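Local coordinates for uncharacterized protein (Bdellovibrio bacteriovorus, PDB 3TM8) that is an unconventional HD-GYP protein with a two-iron centre, probably related in function to the phosphodiesterases that hydrolyse cyclic di-GMP, at residues 204-214 with 225-236. Sequence-based numbering, arbitrary orientation.
Sequences DYGHHHSPLNL and DLALWKKHPIEG. With FE (Fe (III) ion), chain E; FE (Fe (III) ion), chain D; PO4 (phosphate ion), chain C.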
loop_
_atom_site.group_PDB
_atom_site.type_symbol
_atom_site.label_atom_id
_atom_site.label_comp_id
_atom_site.label_asym_id
_atom_site.label_seq_id
_atom_site.Cartn_x
_atom_site.Cartn_y
_atom_site.Cartn_z
ATOM N N ASP A 204 -6.483 -0.465 5.172
ATOM C CA ASP A 204 -7.770 -0.672 4.507
ATOM C C ASP A 204 -8.165 -2.133 4.380
ATOM O O ASP A 204 -8.930 -2.513 3.490
ATOM C CB ASP A 204 -7.797 0.043 3.156
ATOM C CG ASP A 204 -8.315 1.469 3.268
ATOM O OD1 ASP A 204 -9.028 1.759 4.256
ATOM O OD2 ASP A 204 -8.012 2.295 2.373
ATOM N N TYR A 205 -7.675 -2.948 5.305
ATOM C CA TYR A 205 -8.069 -4.350 5.369
ATOM C C TYR A 205 -9.595 -4.532 5.316
ATOM O O TYR A 205 -10.099 -5.492 4.723
ATOM C CB TYR A 205 -7.495 -4.989 6.633
ATOM C CG TYR A 205 -7.934 -6.415 6.848
ATOM C CD1 TYR A 205 -7.830 -7.365 5.833
ATOM C CD2 TYR A 205 -8.465 -6.811 8.066
ATOM C CE1 TYR A 205 -8.234 -8.681 6.043
ATOM C CE2 TYR A 205 -8.878 -8.104 8.278
ATOM C CZ TYR A 205 -8.762 -9.036 7.269
ATOM O OH TYR A 205 -9.181 -10.317 7.516
ATOM N N GLY A 206 -10.335 -3.605 5.920
ATOM C CA GLY A 206 -11.785 -3.688 5.920
ATOM C C GLY A 206 -12.425 -3.673 4.542
ATOM O O GLY A 206 -13.578 -4.103 4.392
ATOM N N HIS A 207 -11.708 -3.160 3.545
ATOM C CA HIS A 207 -12.226 -3.134 2.175
ATOM C C HIS A 207 -11.925 -4.420 1.402
ATOM O O HIS A 207 -12.357 -4.553 0.266
ATOM C CB HIS A 207 -11.629 -1.982 1.349
ATOM C CG HIS A 207 -12.077 -0.607 1.744
ATOM N ND1 HIS A 207 -13.401 -0.256 1.914
ATOM C CD2 HIS A 207 -11.363 0.533 1.909
ATOM C CE1 HIS A 207 -13.476 1.030 2.212
ATOM N NE2 HIS A 207 -12.254 1.535 2.208
ATOM N N HIS A 208 -11.142 -5.330 1.975
ATOM C CA HIS A 208 -10.719 -6.513 1.228
ATOM C C HIS A 208 -11.939 -7.324 0.815
ATOM O O HIS A 208 -12.758 -7.689 1.656
ATOM C CB HIS A 208 -9.764 -7.344 2.076
ATOM C CG HIS A 208 -9.239 -8.564 1.395
ATOM N ND1 HIS A 208 -8.396 -8.514 0.306
ATOM C CD2 HIS A 208 -9.404 -9.872 1.686
ATOM C CE1 HIS A 208 -8.079 -9.745 -0.056
ATOM N NE2 HIS A 208 -8.673 -10.588 0.769
ATOM N N HIS A 209 -12.042 -7.595 -0.489
ATOM C CA HIS A 209 -13.182 -8.295 -1.094
ATOM C C HIS A 209 -14.539 -7.650 -0.828
ATOM O O HIS A 209 -15.566 -8.327 -0.788
ATOM C CB HIS A 209 -13.156 -9.787 -0.762
ATOM C CG HIS A 209 -12.200 -10.555 -1.619
ATOM N ND1 HIS A 209 -12.450 -11.835 -2.057
ATOM C CD2 HIS A 209 -11.006 -10.201 -2.153
ATOM C CE1 HIS A 209 -11.440 -12.250 -2.801
ATOM N NE2 HIS A 209 -10.551 -11.276 -2.876
ATOM N N SER A 210 -14.533 -6.328 -0.681
ATOM C CA SER A 210 -15.762 -5.556 -0.604
ATOM C C SER A 210 -16.314 -5.304 -2.009
ATOM O O SER A 210 -15.544 -5.161 -2.959
ATOM C CB SER A 210 -15.479 -4.220 0.079
ATOM O OG SER A 210 -16.586 -3.352 -0.060
ATOM N N PRO A 211 -17.651 -5.228 -2.144
ATOM C CA PRO A 211 -18.232 -4.942 -3.460
ATOM C C PRO A 211 -18.173 -3.458 -3.788
ATOM O O PRO A 211 -18.533 -3.055 -4.890
ATOM C CB PRO A 211 -19.691 -5.383 -3.302
ATOM C CG PRO A 211 -19.969 -5.212 -1.848
ATOM C CD PRO A 211 -18.677 -5.539 -1.135
ATOM N N LEU A 212 -17.722 -2.647 -2.838
ATOM C CA LEU A 212 -17.670 -1.212 -3.045
ATOM C C LEU A 212 -16.631 -0.827 -4.090
ATOM O O LEU A 212 -15.494 -1.289 -4.039
ATOM C CB LEU A 212 -17.341 -0.511 -1.724
ATOM C CG LEU A 212 -17.241 1.017 -1.734
ATOM C CD1 LEU A 212 -18.568 1.668 -2.110
ATOM C CD2 LEU A 212 -16.781 1.501 -0.371
ATOM N N ASN A 213 -17.016 0.041 -5.019
ATOM C CA ASN A 213 -16.052 0.677 -5.912
ATOM C C ASN A 213 -15.440 1.881 -5.204
ATOM O O ASN A 213 -16.116 2.883 -4.988
ATOM C CB ASN A 213 -16.732 1.122 -7.211
ATOM C CG ASN A 213 -15.794 1.872 -8.146
ATOM O OD1 ASN A 213 -14.582 1.903 -7.943
ATOM N ND2 ASN A 213 -16.359 2.469 -9.192
ATOM N N LEU A 214 -14.169 1.767 -4.829
ATOM C CA LEU A 214 -13.512 2.830 -4.072
ATOM C C LEU A 214 -13.169 4.029 -4.935
ATOM O O LEU A 214 -12.948 5.125 -4.433
ATOM C CB LEU A 214 -12.229 2.320 -3.422
ATOM C CG LEU A 214 -12.426 1.279 -2.328
ATOM C CD1 LEU A 214 -11.080 0.829 -1.807
ATOM C CD2 LEU A 214 -13.287 1.836 -1.206
ATOM N N ASP A 225 -23.750 3.003 -0.885
ATOM C CA ASP A 225 -22.302 2.866 -0.987
ATOM C C ASP A 225 -21.608 3.550 0.186
ATOM O O ASP A 225 -20.647 3.022 0.748
ATOM C CB ASP A 225 -21.796 3.435 -2.314
ATOM C CG ASP A 225 -21.846 2.419 -3.442
ATOM O OD1 ASP A 225 -22.383 1.313 -3.229
ATOM O OD2 ASP A 225 -21.344 2.734 -4.541
ATOM N N LEU A 226 -22.089 4.730 0.555
ATOM C CA LEU A 226 -21.484 5.458 1.662
ATOM C C LEU A 226 -21.644 4.700 2.968
ATOM O O LEU A 226 -20.727 4.646 3.791
ATOM C CB LEU A 226 -22.090 6.850 1.797
ATOM C CG LEU A 226 -21.476 7.723 2.894
ATOM C CD1 LEU A 226 -20.000 7.975 2.622
ATOM C CD2 LEU A 226 -22.246 9.032 3.011
ATOM N N ALA A 227 -22.820 4.113 3.165
ATOM C CA ALA A 227 -23.085 3.349 4.372
ATOM C C ALA A 227 -22.127 2.166 4.455
ATOM O O ALA A 227 -21.593 1.857 5.522
ATOM C CB ALA A 227 -24.533 2.876 4.394
ATOM N N LEU A 228 -21.914 1.500 3.328
ATOM C CA LEU A 228 -20.986 0.377 3.285
ATOM C C LEU A 228 -19.573 0.868 3.603
ATOM O O LEU A 228 -18.876 0.291 4.428
ATOM C CB LEU A 228 -21.031 -0.301 1.914
ATOM C CG LEU A 228 -20.152 -1.535 1.710
ATOM C CD1 LEU A 228 -20.428 -2.593 2.772
ATOM C CD2 LEU A 228 -20.370 -2.093 0.312
ATOM N N TRP A 229 -19.166 1.954 2.956
ATOM C CA TRP A 229 -17.853 2.537 3.203
ATOM C C TRP A 229 -17.614 2.835 4.695
ATOM O O TRP A 229 -16.545 2.532 5.233
ATOM C CB TRP A 229 -17.677 3.802 2.346
ATOM C CG TRP A 229 -16.329 4.427 2.487
ATOM C CD1 TRP A 229 -15.222 4.188 1.714
ATOM C CD2 TRP A 229 -15.933 5.393 3.464
ATOM N NE1 TRP A 229 -14.172 4.951 2.148
ATOM C CE2 TRP A 229 -14.575 5.696 3.226
ATOM C CE3 TRP A 229 -16.593 6.027 4.521
ATOM C CZ2 TRP A 229 -13.869 6.611 4.003
ATOM C CZ3 TRP A 229 -15.892 6.937 5.292
ATOM C CH2 TRP A 229 -14.542 7.219 5.031
ATOM N N LYS A 230 -18.611 3.394 5.377
ATOM C CA LYS A 230 -18.417 3.761 6.779
ATOM C C LYS A 230 -18.108 2.573 7.689
ATOM O O LYS A 230 -17.533 2.748 8.762
ATOM C CB LYS A 230 -19.617 4.542 7.322
ATOM C CG LYS A 230 -19.700 5.964 6.788
ATOM C CD LYS A 230 -20.909 6.703 7.341
ATOM C CE LYS A 230 -21.008 8.102 6.755
ATOM N NZ LYS A 230 -22.271 8.779 7.151
ATOM N N LYS A 231 -18.506 1.375 7.274
ATOM C CA LYS A 231 -18.268 0.176 8.081
ATOM C C LYS A 231 -16.823 -0.334 8.062
ATOM O O LYS A 231 -16.424 -1.097 8.945
ATOM C CB LYS A 231 -19.197 -0.954 7.633
ATOM C CG LYS A 231 -20.681 -0.652 7.813
ATOM C CD LYS A 231 -21.543 -1.797 7.290
ATOM C CE LYS A 231 -22.994 -1.687 7.751
ATOM N NZ LYS A 231 -23.674 -0.450 7.268
ATOM N N HIS A 232 -16.037 0.051 7.060
ATOM C CA HIS A 232 -14.766 -0.654 6.847
ATOM C C HIS A 232 -13.726 -0.588 7.989
ATOM O O HIS A 232 -13.076 -1.595 8.277
ATOM C CB HIS A 232 -14.150 -0.360 5.463
ATOM C CG HIS A 232 -13.365 0.911 5.385
ATOM N ND1 HIS A 232 -13.952 2.130 5.123
ATOM C CD2 HIS A 232 -12.034 1.144 5.474
ATOM C CE1 HIS A 232 -13.016 3.064 5.084
ATOM N NE2 HIS A 232 -11.846 2.494 5.302
ATOM N N PRO A 233 -13.555 0.576 8.641
ATOM C CA PRO A 233 -12.555 0.559 9.719
ATOM C C PRO A 233 -13.035 -0.282 10.896
ATOM O O PRO A 233 -12.244 -0.967 11.538
ATOM C CB PRO A 233 -12.440 2.026 10.146
ATOM C CG PRO A 233 -13.255 2.814 9.187
ATOM C CD PRO A 233 -14.158 1.902 8.431
ATOM N N ILE A 234 -14.332 -0.220 11.169
ATOM C CA ILE A 234 -14.923 -0.957 12.276
ATOM C C ILE A 234 -14.807 -2.457 12.045
ATOM O O ILE A 234 -14.343 -3.197 12.915
ATOM C CB ILE A 234 -16.406 -0.567 12.472
ATOM C CG1 ILE A 234 -16.510 0.922 12.811
ATOM C CG2 ILE A 234 -17.046 -1.423 13.560
ATOM C CD1 ILE A 234 -17.931 1.460 12.835
ATOM N N GLU A 235 -15.215 -2.900 10.859
ATOM C CA GLU A 235 -15.144 -4.311 10.505
ATOM C C GLU A 235 -13.705 -4.800 10.418
ATOM O O GLU A 235 -13.380 -5.887 10.899
ATOM C CB GLU A 235 -15.882 -4.582 9.196
ATOM C CG GLU A 235 -17.391 -4.503 9.334
ATOM C CD GLU A 235 -18.114 -4.997 8.100
ATOM O OE1 GLU A 235 -17.441 -5.254 7.080
ATOM O OE2 GLU A 235 -19.353 -5.128 8.153
ATOM N N GLY A 236 -12.843 -3.997 9.800
ATOM C CA GLY A 236 -11.438 -4.342 9.684
ATOM C C GLY A 236 -10.806 -4.597 11.040
ATOM O O GLY A 236 -10.143 -5.613 11.254
HETATM FE FE FE E . -10.017 3.582 4.808
HETATM FE FE FE D . -7.479 4.306 2.631
HETATM P P PO4 C . -10.498 4.978 1.950
HETATM O O1 PO4 C . -11.479 5.031 0.807
HETATM O O2 PO4 C . -9.067 4.907 1.472
HETATM O O3 PO4 C . -10.555 6.289 2.769
HETATM O O4 PO4 C . -10.876 3.865 2.903
HETATM O O HOH W 1 -9.889 -1.170 7.351
HETATM O O HOH W 2 -16.062 -3.423 5.712
HETATM O O HOH W 3 -19.787 0.710 -5.531
HETATM O O HOH W 4 -8.480 4.625 4.301
#
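D204 and H232 meet at the two-iron centre of this HD-GYP domain, where D204, the aspartate of the HD motif, bridges the metals. Its OD1 binds one iron (chain E) at 2.1 Å, while OD2 binds the other (chain D). H232 NE2 completes the link from helix 223-240 by binding the chain E iron at 2.2 Å; H257 and E258 also ligate that ion, and H170, H203 and N285 hold its partner. Carboxylate and imidazole planes are turned 63° apart, and D204 OD1 and H232 NE2 lie close because they share an iron, not through a hydrogen bond. H232 CG sits between the backbone N and the carbonyl carbon, which places the ring against H207. The turn of the ring is fixed at both nitrogens: ND1 donates to W229 O at 2.6 Å, nearly in the ring plane, and NE2 holds iron. H207 lies against one face in a face-to-face stack, centroids 3.6 Å apart and planes tilted by 23°; P233 CD sits over the rim of the other face. H207 is itself sandwiched, with L214 CD2 over the centre of its far face. W229, oblique to H207, completes an aromatic cluster. H207 NE2 and W229 NE1 both donate to a bound phosphate, probably from the crystallisation liquor, which also coordinates both irons and is gripped by R289 and N285. Beside the metal site, G206 CA points its hydrogen at H232 O and comes 3.8 Å from G236 CA. Farther from the irons, an ST turn at S210 leads into L212, whose CD2 reaches the W229 indole edge while CD1 rests on the D225 carboxylate, whose main polar partner is Q216. L228 CD2 packs against P211 CG and L212 CB. The indole bond to phosphate is almost straight, W229 NE1 to O1 spanning 3.0 Å at 176°.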